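Local coordinates for mannose-6-phosphate isomerase (Helicobacter pylori, PDB 2QH5), which probably makes GDP-mannose from alpha-D-mannose 1-phosphate and GTP, this construct being the N-terminal nucleotidyltransferase part of a longer protein of the type 2 mannose-6-phosphate isomerase family, at residues Ile74-Ser85 and Glu227-Glu235; Ala133-Ser144 and Tyr185-Gln194. All blocks are in the same frame, centred on the assembly; numbering follows the deposited sequence.

Contact 1. Residues Ile74-Ser85 and Glu227-Glu235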
loop_
_atom_site.group_PDB
_atom_site.type_symbol
_atom_site.label_atom_id
_atom_site.label_comp_id
_atom_site.label_asym_id
_atom_site.label_seq_id
_atom_site.Cartn_x
_atom_site.Cartn_y
_atom_site.Cartn_z
ATOM N N ILE A 74 -15.715 7.480 -10.813
ATOM C CA ILE A 74 -15.258 6.889 -12.078
ATOM C C ILE A 74 -15.710 7.726 -13.281
ATOM O O ILE A 74 -16.740 7.445 -13.906
ATOM C CB ILE A 74 -15.725 5.418 -12.256
ATOM C CG1 ILE A 74 -15.416 4.592 -11.006
ATOM C CG2 ILE A 74 -15.058 4.778 -13.481
ATOM C CD1 ILE A 74 -16.196 3.289 -10.916
ATOM N N LYS A 75 -14.938 8.767 -13.585
ATOM C CA LYS A 75 -15.182 9.593 -14.762
ATOM C C LYS A 75 -14.109 9.285 -15.796
ATOM O O LYS A 75 -13.019 9.867 -15.763
ATOM C CB LYS A 75 -15.182 11.086 -14.406
ATOM C CG LYS A 75 -16.179 11.478 -13.315
ATOM C CD LYS A 75 -16.774 12.863 -13.556
ATOM C CE LYS A 75 -17.895 12.816 -14.597
ATOM N NZ LYS A 75 -18.494 14.156 -14.858
ATOM N N ASN A 76 -14.426 8.351 -16.694
ATOM C CA ASN A 76 -13.484 7.810 -17.688
ATOM C C ASN A 76 -12.278 7.069 -17.084
ATOM O O ASN A 76 -11.317 6.753 -17.792
ATOM C CB ASN A 76 -13.020 8.890 -18.684
ATOM C CG ASN A 76 -14.047 9.175 -19.776
ATOM O OD1 ASN A 76 -15.078 8.503 -19.878
ATOM N ND2 ASN A 76 -13.761 10.177 -20.603
ATOM N N LYS A 77 -12.346 6.785 -15.782
ATOM C CA LYS A 77 -11.263 6.105 -15.068
ATOM C C LYS A 77 -11.240 4.608 -15.374
ATOM O O LYS A 77 -12.290 3.972 -15.488
ATOM C CB LYS A 77 -11.382 6.315 -13.550
ATOM C CG LYS A 77 -11.652 7.746 -13.098
ATOM C CD LYS A 77 -10.529 8.702 -13.467
ATOM C CE LYS A 77 -10.879 10.121 -13.043
ATOM N NZ LYS A 77 -10.032 11.135 -13.727
ATOM N N SER A 78 -10.035 4.057 -15.506
ATOM C CA SER A 78 -9.855 2.624 -15.708
ATOM C C SER A 78 -9.612 1.923 -14.368
ATOM O O SER A 78 -8.474 1.815 -13.915
ATOM C CB SER A 78 -8.704 2.362 -16.677
ATOM O OG SER A 78 -8.518 0.971 -16.866
ATOM N N VAL A 79 -10.695 1.449 -13.748
ATOM C CA VAL A 79 -10.671 0.882 -12.394
ATOM C C VAL A 79 -10.886 -0.636 -12.399
ATOM O O VAL A 79 -11.779 -1.144 -13.076
ATOM C CB VAL A 79 -11.751 1.545 -11.493
ATOM C CG1 VAL A 79 -11.579 1.151 -10.012
ATOM C CG2 VAL A 79 -11.732 3.056 -11.656
ATOM N N GLY A 80 -10.063 -1.350 -11.639
ATOM C CA GLY A 80 -10.176 -2.796 -11.512
ATOM C C GLY A 80 -10.202 -3.193 -10.053
ATOM O O GLY A 80 -9.825 -2.406 -9.181
ATOM N N PHE A 81 -10.652 -4.417 -9.787
ATOM C CA PHE A 81 -10.724 -4.951 -8.431
ATOM C C PHE A 81 -9.987 -6.264 -8.313
ATOM O O PHE A 81 -9.956 -7.053 -9.244
ATOM C CB PHE A 81 -12.166 -5.217 -8.036
ATOM C CG PHE A 81 -12.877 -4.025 -7.493
ATOM C CD1 PHE A 81 -13.064 -3.887 -6.124
ATOM C CD2 PHE A 81 -13.373 -3.047 -8.345
ATOM C CE1 PHE A 81 -13.745 -2.782 -5.610
ATOM C CE2 PHE A 81 -14.034 -1.941 -7.840
ATOM C CZ PHE A 81 -14.229 -1.809 -6.472
ATOM N N LEU A 82 -9.397 -6.487 -7.151
ATOM C CA LEU A 82 -8.915 -7.793 -6.785
ATOM C C LEU A 82 -9.632 -8.152 -5.503
ATOM O O LEU A 82 -9.402 -7.538 -4.447
ATOM C CB LEU A 82 -7.408 -7.786 -6.572
ATOM C CG LEU A 82 -6.850 -8.972 -5.775
ATOM C CD1 LEU A 82 -6.974 -10.280 -6.549
ATOM C CD2 LEU A 82 -5.423 -8.712 -5.363
ATOM N N LEU A 83 -10.501 -9.151 -5.599
ATOM C CA LEU A 83 -11.333 -9.550 -4.477
ATOM C C LEU A 83 -10.703 -10.661 -3.648
ATOM O O LEU A 83 -10.109 -11.598 -4.168
ATOM C CB LEU A 83 -12.730 -9.933 -4.958
ATOM C CG LEU A 83 -13.408 -8.835 -5.782
ATOM C CD1 LEU A 83 -14.809 -9.251 -6.157
ATOM C CD2 LEU A 83 -13.431 -7.517 -5.026
ATOM N N GLU A 84 -10.813 -10.536 -2.337
ATOM C CA GLU A 84 -10.211 -11.524 -1.480
ATOM C C GLU A 84 -11.264 -12.320 -0.723
ATOM O O GLU A 84 -12.223 -11.759 -0.179
ATOM C CB GLU A 84 -9.189 -10.871 -0.547
ATOM C CG GLU A 84 -8.072 -10.155 -1.320
ATOM C CD GLU A 84 -6.835 -9.882 -0.490
ATOM O OE1 GLU A 84 -5.739 -10.344 -0.896
ATOM O OE2 GLU A 84 -6.962 -9.206 0.556
ATOM N N SER A 85 -11.093 -13.642 -0.746
ATOM C CA SER A 85 -11.820 -14.545 0.134
ATOM C C SER A 85 -11.239 -14.395 1.537
ATOM O O SER A 85 -11.938 -13.978 2.465
ATOM C CB SER A 85 -11.700 -15.990 -0.366
ATOM O OG SER A 85 -10.446 -16.225 -0.994
ATOM N N GLU A 227 -20.474 -5.968 -14.704
ATOM C CA GLU A 227 -19.906 -4.983 -15.640
ATOM C C GLU A 227 -18.395 -4.737 -15.531
ATOM O O GLU A 227 -17.690 -4.841 -16.536
ATOM C CB GLU A 227 -20.714 -3.672 -15.664
ATOM C CG GLU A 227 -22.181 -3.846 -16.085
ATOM C CD GLU A 227 -22.361 -4.535 -17.445
ATOM O OE1 GLU A 227 -21.359 -4.851 -18.128
ATOM O OE2 GLU A 227 -23.528 -4.761 -17.834
ATOM N N LYS A 228 -17.907 -4.418 -14.332
ATOM C CA LYS A 228 -16.470 -4.328 -14.075
ATOM C C LYS A 228 -15.783 -5.687 -14.206
ATOM O O LYS A 228 -16.328 -6.712 -13.780
ATOM C CB LYS A 228 -16.201 -3.797 -12.666
ATOM C CG LYS A 228 -16.400 -2.312 -12.481
ATOM C CD LYS A 228 -15.217 -1.509 -12.985
ATOM C CE LYS A 228 -15.480 -0.033 -12.811
ATOM N NZ LYS A 228 -15.087 0.733 -14.024
ATOM N N LYS A 229 -14.591 -5.682 -14.801
ATOM C CA LYS A 229 -13.702 -6.831 -14.745
ATOM C C LYS A 229 -13.178 -6.934 -13.323
ATOM O O LYS A 229 -12.723 -5.954 -12.748
ATOM C CB LYS A 229 -12.536 -6.692 -15.724
ATOM C CG LYS A 229 -11.455 -7.774 -15.586
ATOM C CD LYS A 229 -10.249 -7.469 -16.475
ATOM C CE LYS A 229 -9.163 -8.530 -16.345
ATOM N NZ LYS A 229 -7.847 -8.100 -16.916
ATOM N N ILE A 230 -13.280 -8.134 -12.772
ATOM C CA ILE A 230 -12.886 -8.438 -11.418
ATOM C C ILE A 230 -11.890 -9.565 -11.548
ATOM O O ILE A 230 -11.835 -10.228 -12.578
ATOM C CB ILE A 230 -14.147 -8.847 -10.570
ATOM C CG1 ILE A 230 -14.561 -7.702 -9.658
ATOM C CG2 ILE A 230 -13.938 -10.116 -9.732
ATOM C CD1 ILE A 230 -14.720 -6.393 -10.380
ATOM N N ALA A 231 -11.062 -9.741 -10.538
ATOM C CA ALA A 231 -10.275 -10.946 -10.408
ATOM C C ALA A 231 -10.416 -11.347 -8.953
ATOM O O ALA A 231 -10.421 -10.470 -8.093
ATOM C CB ALA A 231 -8.834 -10.670 -10.743
ATOM N N ARG A 232 -10.624 -12.638 -8.678
ATOM C CA ARG A 232 -10.380 -13.156 -7.327
ATOM C C ARG A 232 -9.628 -14.459 -7.320
ATOM O O ARG A 232 -9.481 -15.112 -8.351
ATOM C CB ARG A 232 -11.619 -13.210 -6.407
ATOM C CG ARG A 232 -12.938 -13.641 -6.973
ATOM C CD ARG A 232 -13.349 -15.032 -6.505
ATOM N NE ARG A 232 -13.452 -15.232 -5.056
ATOM C CZ ARG A 232 -13.536 -16.436 -4.485
ATOM N NH1 ARG A 232 -13.525 -17.532 -5.233
ATOM N NH2 ARG A 232 -13.622 -16.558 -3.170
ATOM N N LEU A 233 -9.121 -14.799 -6.142
ATOM C CA LEU A 233 -8.448 -16.061 -5.921
ATOM C C LEU A 233 -9.261 -16.911 -4.953
ATOM O O LEU A 233 -9.827 -16.393 -3.978
ATOM C CB LEU A 233 -7.050 -15.847 -5.337
ATOM C CG LEU A 233 -6.102 -14.807 -5.921
ATOM C CD1 LEU A 233 -6.092 -13.589 -5.026
ATOM C CD2 LEU A 233 -4.713 -15.414 -5.995
ATOM N N SER A 234 -9.296 -18.214 -5.222
ATOM C CA SER A 234 -9.992 -19.185 -4.377
ATOM C C SER A 234 -9.470 -19.170 -2.952
ATOM O O SER A 234 -8.290 -18.899 -2.715
ATOM C CB SER A 234 -9.818 -20.596 -4.940
ATOM O OG SER A 234 -8.499 -21.070 -4.732
ATOM N N GLU A 235 -10.356 -19.478 -2.012
ATOM C CA GLU A 235 -9.987 -19.634 -0.611
ATOM C C GLU A 235 -8.907 -20.701 -0.468
ATOM O O GLU A 235 -8.040 -20.608 0.397
ATOM C CB GLU A 235 -11.219 -20.009 0.210
ATOM C CG GLU A 235 -10.991 -19.955 1.703
ATOM C CD GLU A 235 -12.237 -20.267 2.496
ATOM O OE1 GLU A 235 -12.105 -20.572 3.703
ATOM O OE2 GLU A 235 -13.343 -20.209 1.919
HETATM O O HOH W 1 -13.016 1.287 -15.500
#

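Contact 2. Residues Ala133-Ser144 and Tyr185-Gln194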
loop_
_atom_site.group_PDB
_atom_site.type_symbol
_atom_site.label_atom_id
_atom_site.label_comp_id
_atom_site.label_asym_id
_atom_site.label_seq_id
_atom_site.Cartn_x
_atom_site.Cartn_y
_atom_site.Cartn_z
ATOM N N ALA A 133 11.588 6.067 -7.401
ATOM C CA ALA A 133 11.174 4.747 -7.874
ATOM C C ALA A 133 11.748 4.422 -9.250
ATOM O O ALA A 133 12.073 3.266 -9.535
ATOM C CB ALA A 133 9.654 4.641 -7.883
ATOM N N GLN A 134 11.883 5.436 -10.102
ATOM C CA GLN A 134 12.476 5.234 -11.428
ATOM C C GLN A 134 13.972 4.969 -11.350
ATOM O O GLN A 134 14.567 4.441 -12.297
ATOM C CB GLN A 134 12.221 6.433 -12.335
ATOM C CG GLN A 134 10.773 6.672 -12.649
ATOM C CD GLN A 134 10.593 7.727 -13.712
ATOM O OE1 GLN A 134 10.278 8.883 -13.407
ATOM N NE2 GLN A 134 10.815 7.346 -14.972
ATOM N N LYS A 135 14.572 5.339 -10.217
ATOM C CA LYS A 135 16.002 5.115 -9.977
ATOM C C LYS A 135 16.272 3.694 -9.489
ATOM O O LYS A 135 17.425 3.249 -9.447
ATOM C CB LYS A 135 16.567 6.148 -8.996
ATOM C CG LYS A 135 16.246 7.579 -9.391
ATOM C CD LYS A 135 17.432 8.498 -9.204
ATOM C CE LYS A 135 17.285 9.739 -10.063
ATOM N NZ LYS A 135 18.604 10.317 -10.411
ATOM N N GLY A 136 15.206 2.986 -9.125
ATOM C CA GLY A 136 15.309 1.578 -8.759
ATOM C C GLY A 136 15.135 1.330 -7.276
ATOM O O GLY A 136 15.521 0.272 -6.779
ATOM N N PHE A 137 14.542 2.301 -6.582
ATOM C CA PHE A 137 14.312 2.232 -5.138
ATOM C C PHE A 137 12.885 1.801 -4.741
ATOM O O PHE A 137 11.932 1.923 -5.535
ATOM C CB PHE A 137 14.599 3.590 -4.494
ATOM C CG PHE A 137 16.044 4.016 -4.553
ATOM C CD1 PHE A 137 16.448 5.030 -5.422
ATOM C CD2 PHE A 137 16.993 3.430 -3.717
ATOM C CE1 PHE A 137 17.780 5.446 -5.477
ATOM C CE2 PHE A 137 18.319 3.835 -3.763
ATOM C CZ PHE A 137 18.716 4.847 -4.645
ATOM N N LEU A 138 12.772 1.297 -3.509
ATOM C CA LEU A 138 11.505 1.058 -2.817
ATOM C C LEU A 138 11.252 2.237 -1.896
ATOM O O LEU A 138 11.972 2.435 -0.916
ATOM C CB LEU A 138 11.571 -0.214 -1.959
ATOM C CG LEU A 138 11.951 -1.545 -2.610
ATOM C CD1 LEU A 138 11.902 -2.662 -1.583
ATOM C CD2 LEU A 138 11.037 -1.856 -3.782
ATOM N N VAL A 139 10.227 3.015 -2.202
ATOM C CA VAL A 139 10.054 4.289 -1.541
ATOM C C VAL A 139 8.995 4.161 -0.483
ATOM O O VAL A 139 7.899 3.662 -0.736
ATOM C CB VAL A 139 9.694 5.425 -2.540
ATOM C CG1 VAL A 139 9.796 6.771 -1.869
ATOM C CG2 VAL A 139 10.601 5.375 -3.759
ATOM N N THR A 140 9.351 4.606 0.714
ATOM C CA THR A 140 8.447 4.640 1.845
ATOM C C THR A 140 8.210 6.101 2.261
ATOM O O THR A 140 8.870 7.002 1.748
ATOM C CB THR A 140 9.005 3.801 3.004
ATOM O OG1 THR A 140 7.984 3.620 3.990
ATOM C CG2 THR A 140 10.223 4.468 3.633
ATOM N N PHE A 141 7.260 6.339 3.164
ATOM C CA PHE A 141 6.903 7.701 3.550
ATOM C C PHE A 141 6.958 7.903 5.062
ATOM O O PHE A 141 6.365 7.134 5.822
ATOM C CB PHE A 141 5.507 8.076 3.041
ATOM C CG PHE A 141 5.408 8.234 1.544
ATOM C CD1 PHE A 141 5.318 7.121 0.705
ATOM C CD2 PHE A 141 5.351 9.499 0.974
ATOM C CE1 PHE A 141 5.209 7.269 -0.678
ATOM C CE2 PHE A 141 5.239 9.654 -0.414
ATOM C CZ PHE A 141 5.166 8.539 -1.237
ATOM N N GLY A 142 7.655 8.953 5.492
ATOM C CA GLY A 142 7.819 9.232 6.911
ATOM C C GLY A 142 6.832 10.244 7.464
ATOM O O GLY A 142 6.492 11.223 6.800
ATOM N N VAL A 143 6.371 9.995 8.685
ATOM C CA VAL A 143 5.508 10.929 9.400
ATOM C C VAL A 143 6.137 11.203 10.761
ATOM O O VAL A 143 6.483 10.272 11.494
ATOM C CB VAL A 143 4.059 10.389 9.547
ATOM C CG1 VAL A 143 3.270 11.186 10.583
ATOM C CG2 VAL A 143 3.340 10.421 8.206
ATOM N N SER A 144 6.297 12.488 11.074
ATOM C CA SER A 144 6.972 12.935 12.292
ATOM C C SER A 144 6.215 12.554 13.555
ATOM O O SER A 144 5.053 12.920 13.740
ATOM C CB SER A 144 7.217 14.444 12.243
ATOM O OG SER A 144 6.149 15.107 11.588
ATOM N N TYR A 185 10.851 8.458 12.232
ATOM C CA TYR A 185 9.547 8.743 11.643
ATOM C C TYR A 185 8.623 7.524 11.744
ATOM O O TYR A 185 9.082 6.376 11.752
ATOM C CB TYR A 185 9.694 9.132 10.168
ATOM C CG TYR A 185 10.525 10.367 9.869
ATOM C CD1 TYR A 185 9.918 11.558 9.473
ATOM C CD2 TYR A 185 11.916 10.334 9.937
ATOM C CE1 TYR A 185 10.675 12.688 9.175
ATOM C CE2 TYR A 185 12.679 11.460 9.651
ATOM C CZ TYR A 185 12.055 12.629 9.269
ATOM O OH TYR A 185 12.819 13.737 8.983
ATOM N N PHE A 186 7.319 7.779 11.827
ATOM C CA PHE A 186 6.322 6.722 11.681
ATOM C C PHE A 186 6.248 6.333 10.217
ATOM O O PHE A 186 6.186 7.196 9.339
ATOM C CB PHE A 186 4.930 7.198 12.115
ATOM C CG PHE A 186 4.715 7.221 13.605
ATOM C CD1 PHE A 186 5.138 6.163 14.406
ATOM C CD2 PHE A 186 4.051 8.292 14.202
ATOM C CE1 PHE A 186 4.924 6.179 15.781
ATOM C CE2 PHE A 186 3.835 8.318 15.573
ATOM C CZ PHE A 186 4.270 7.257 16.366
ATOM N N ASN A 187 6.258 5.035 9.952
ATOM C CA ASN A 187 5.965 4.559 8.611
ATOM C C ASN A 187 4.489 4.781 8.281
ATOM O O ASN A 187 3.602 4.364 9.029
ATOM C CB ASN A 187 6.338 3.086 8.460
ATOM C CG ASN A 187 5.964 2.536 7.104
ATOM O OD1 ASN A 187 5.958 3.261 6.102
ATOM N ND2 ASN A 187 5.629 1.253 7.062
ATOM N N SER A 188 4.234 5.441 7.158
ATOM C CA SER A 188 2.876 5.787 6.768
ATOM C C SER A 188 2.104 4.558 6.322
ATOM O O SER A 188 0.878 4.532 6.384
ATOM C CB SER A 188 2.885 6.813 5.642
ATOM O OG SER A 188 3.265 6.209 4.422
ATOM N N GLY A 189 2.824 3.538 5.873
ATOM C CA GLY A 189 2.196 2.350 5.315
ATOM C C GLY A 189 1.968 2.484 3.823
ATOM O O GLY A 189 1.619 1.510 3.173
ATOM N N MET A 190 2.157 3.693 3.288
ATOM C CA MET A 190 2.145 3.941 1.836
ATOM C C MET A 190 3.490 3.564 1.222
ATOM O O MET A 190 4.497 3.539 1.928
ATOM C CB MET A 190 1.888 5.414 1.535
ATOM C CG MET A 190 0.679 6.027 2.210
ATOM S SD MET A 190 0.477 7.736 1.686
ATOM C CE MET A 190 0.957 7.621 -0.045
ATOM N N PHE A 191 3.514 3.296 -0.087
ATOM C CA PHE A 191 4.723 2.825 -0.768
ATOM C C PHE A 191 4.680 3.148 -2.241
ATOM O O PHE A 191 3.616 3.121 -2.839
ATOM C CB PHE A 191 4.888 1.305 -0.649
ATOM C CG PHE A 191 5.102 0.820 0.746
ATOM C CD1 PHE A 191 4.097 0.129 1.408
ATOM C CD2 PHE A 191 6.299 1.062 1.407
ATOM C CE1 PHE A 191 4.277 -0.305 2.706
ATOM C CE2 PHE A 191 6.489 0.629 2.710
ATOM C CZ PHE A 191 5.479 -0.058 3.359
ATOM N N VAL A 192 5.843 3.442 -2.825
ATOM C CA VAL A 192 5.986 3.559 -4.278
ATOM C C VAL A 192 7.206 2.760 -4.709
ATOM O O VAL A 192 8.221 2.752 -4.017
ATOM C CB VAL A 192 6.114 5.035 -4.768
ATOM C CG1 VAL A 192 6.168 5.095 -6.294
ATOM C CG2 VAL A 192 4.951 5.893 -4.262
ATOM N N PHE A 193 7.081 2.056 -5.828
ATOM C CA PHE A 193 8.154 1.257 -6.420
ATOM C C PHE A 193 7.697 0.761 -7.777
ATOM O O PHE A 193 6.496 0.705 -8.045
ATOM C CB PHE A 193 8.569 0.045 -5.554
ATOM C CG PHE A 193 7.471 -0.511 -4.663
ATOM C CD1 PHE A 193 6.311 -1.074 -5.199
ATOM C CD2 PHE A 193 7.621 -0.490 -3.276
ATOM C CE1 PHE A 193 5.320 -1.579 -4.371
ATOM C CE2 PHE A 193 6.636 -1.005 -2.434
ATOM C CZ PHE A 193 5.481 -1.537 -2.975
ATOM N N GLN A 194 8.644 0.410 -8.637
ATOM C CA GLN A 194 8.306 -0.267 -9.873
ATOM C C GLN A 194 7.949 -1.720 -9.539
ATOM O O GLN A 194 8.485 -2.287 -8.584
ATOM C CB GLN A 194 9.484 -0.201 -10.837
ATOM C CG GLN A 194 9.184 -0.687 -12.228
ATOM C CD GLN A 194 10.404 -1.233 -12.918
ATOM O OE1 GLN A 194 10.897 -2.320 -12.588
ATOM N NE2 GLN A 194 10.908 -0.483 -13.888
HETATM O O HOH W 2 11.363 1.015 -8.188
#

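Contact 1. Residues Ile74-Ser85 and Glu227-Glu235
K228 bends over the start of strand 78-84. CB leaves the backbone toward that strand; CG stands anti to the carbonyl carbon (chi1 -76°), and bends at chi2 and chi4 bring the chain over V79. CD then lies 3.5 Å from the carbonyl O of V79. CE meets CD1 of I74 at 3.9 Å, the two side chains reaching toward each other tip to tip, although I74 is poorly ordered. At the tip, NZ donates to a water at 2.6 Å; the same water donates to K77 O and accepts from V79 N, so one molecule ties the ammonium to the backbone where the strand begins.

Farther on the chains run parallel. A231 N donates to F81 O, while A231 O receives L83 N in a straight bond of 2.8 Å. I230 lies alongside F81, CD1 being 3.7 Å from F81 CB, and its CG2 meets CD1 of L83. On the other face of the sheet, with A231, L82 CD1 touches L233 CD1 at 3.7 Å. S85 OG donates to L233 O at 3.1 Å. R232 NH2, which lies against S85 CB, forms a salt bridge with E60.

Strand 78-84 thus lies between parallel neighbours 53-59 and 230-233 in the nucleotidyltransferase domain's mixed sheet, with Y63 of helix 63-69 touching F81, L83 and I230. The chemistry divides lengthwise: a lysine bridged by water, aliphatic packing about two backbone hydrogen bonds, and a serine hydroxyl that adds a link just after strand 78-84.

Contact 2. Residues Ala133-Ser144 and Tyr185-Gln194
V139 and V192 exchange two backbone hydrogen bonds, V139 N to V192 O (2.7 Å) and V192 N to V139 O, in an antiparallel hydrogen-bonded pair. V143 and F186 form a second such pair, with both donors in the plane of the accepting carbonyl. Between them S188 N reaches F141 O at 3.0 Å, just before the chain turns a corner at G189.

Two side-chain turns shape that corner. S188 OG accepts from M190 N in an ST turn, and N187 OD1 accepts from G189 N in an Asx turn, the donor standing above the amide plane. S188 OG also presses on F141 CB, 3.2 Å away.

Apolar packing gathers round the F141 ring. Its CG lies anti to the carbonyl carbon (chi1 -69°), which directs the ring along 190-192. V192 CG2 meets the ring edge in plane, 3.8 Å from CE1, while M190 lays CE over one face, offset toward the rim. The sulfur stands 5.1 Å from the ring centroid, a Met-aromatic contact. Farther along, L138 CD2 packs on F193 CB at 3.6 Å, and A133 CB touches V192 CG1.

Water joins the ends: one molecule donates to A133 O and F137 O and accepts from Q194 N, bridging the helix end, the following turn and the other strand.

The pairing joins 138-144 to 184-194, itself antiparallel to 106-111, within the mixed sheet of the nucleotidyltransferase domain. Strand 138-144 lies between 184-194 and the parallel strand 257-261. Helix 119-134 packs against V139 and F141, whereas helix 246-251 meets L138, F191 and F193.

Overall arrangement
Both contacts are strand pairings of one mixed sheet, but they lie to either side of the middle of the molecule, with their own centres about 25 Å apart and their nearest atoms about 13 Å apart. Along the chain, both segments of contact 2 fall between the two segments of contact 1. Across the sheet, strand 78-84 leads through 53-59, 5-10 and 106-111 to 184-194, so a continuous run of paired strands connects the two contacts, although they do not touch. Contact 1 is parallel and contact 2 antiparallel, in keeping with the mixed sheet at the centre of an alpha/beta GT-A nucleotidyltransferase domain. Together they show how pairings between sequence-distant segments join different parts of a single domain.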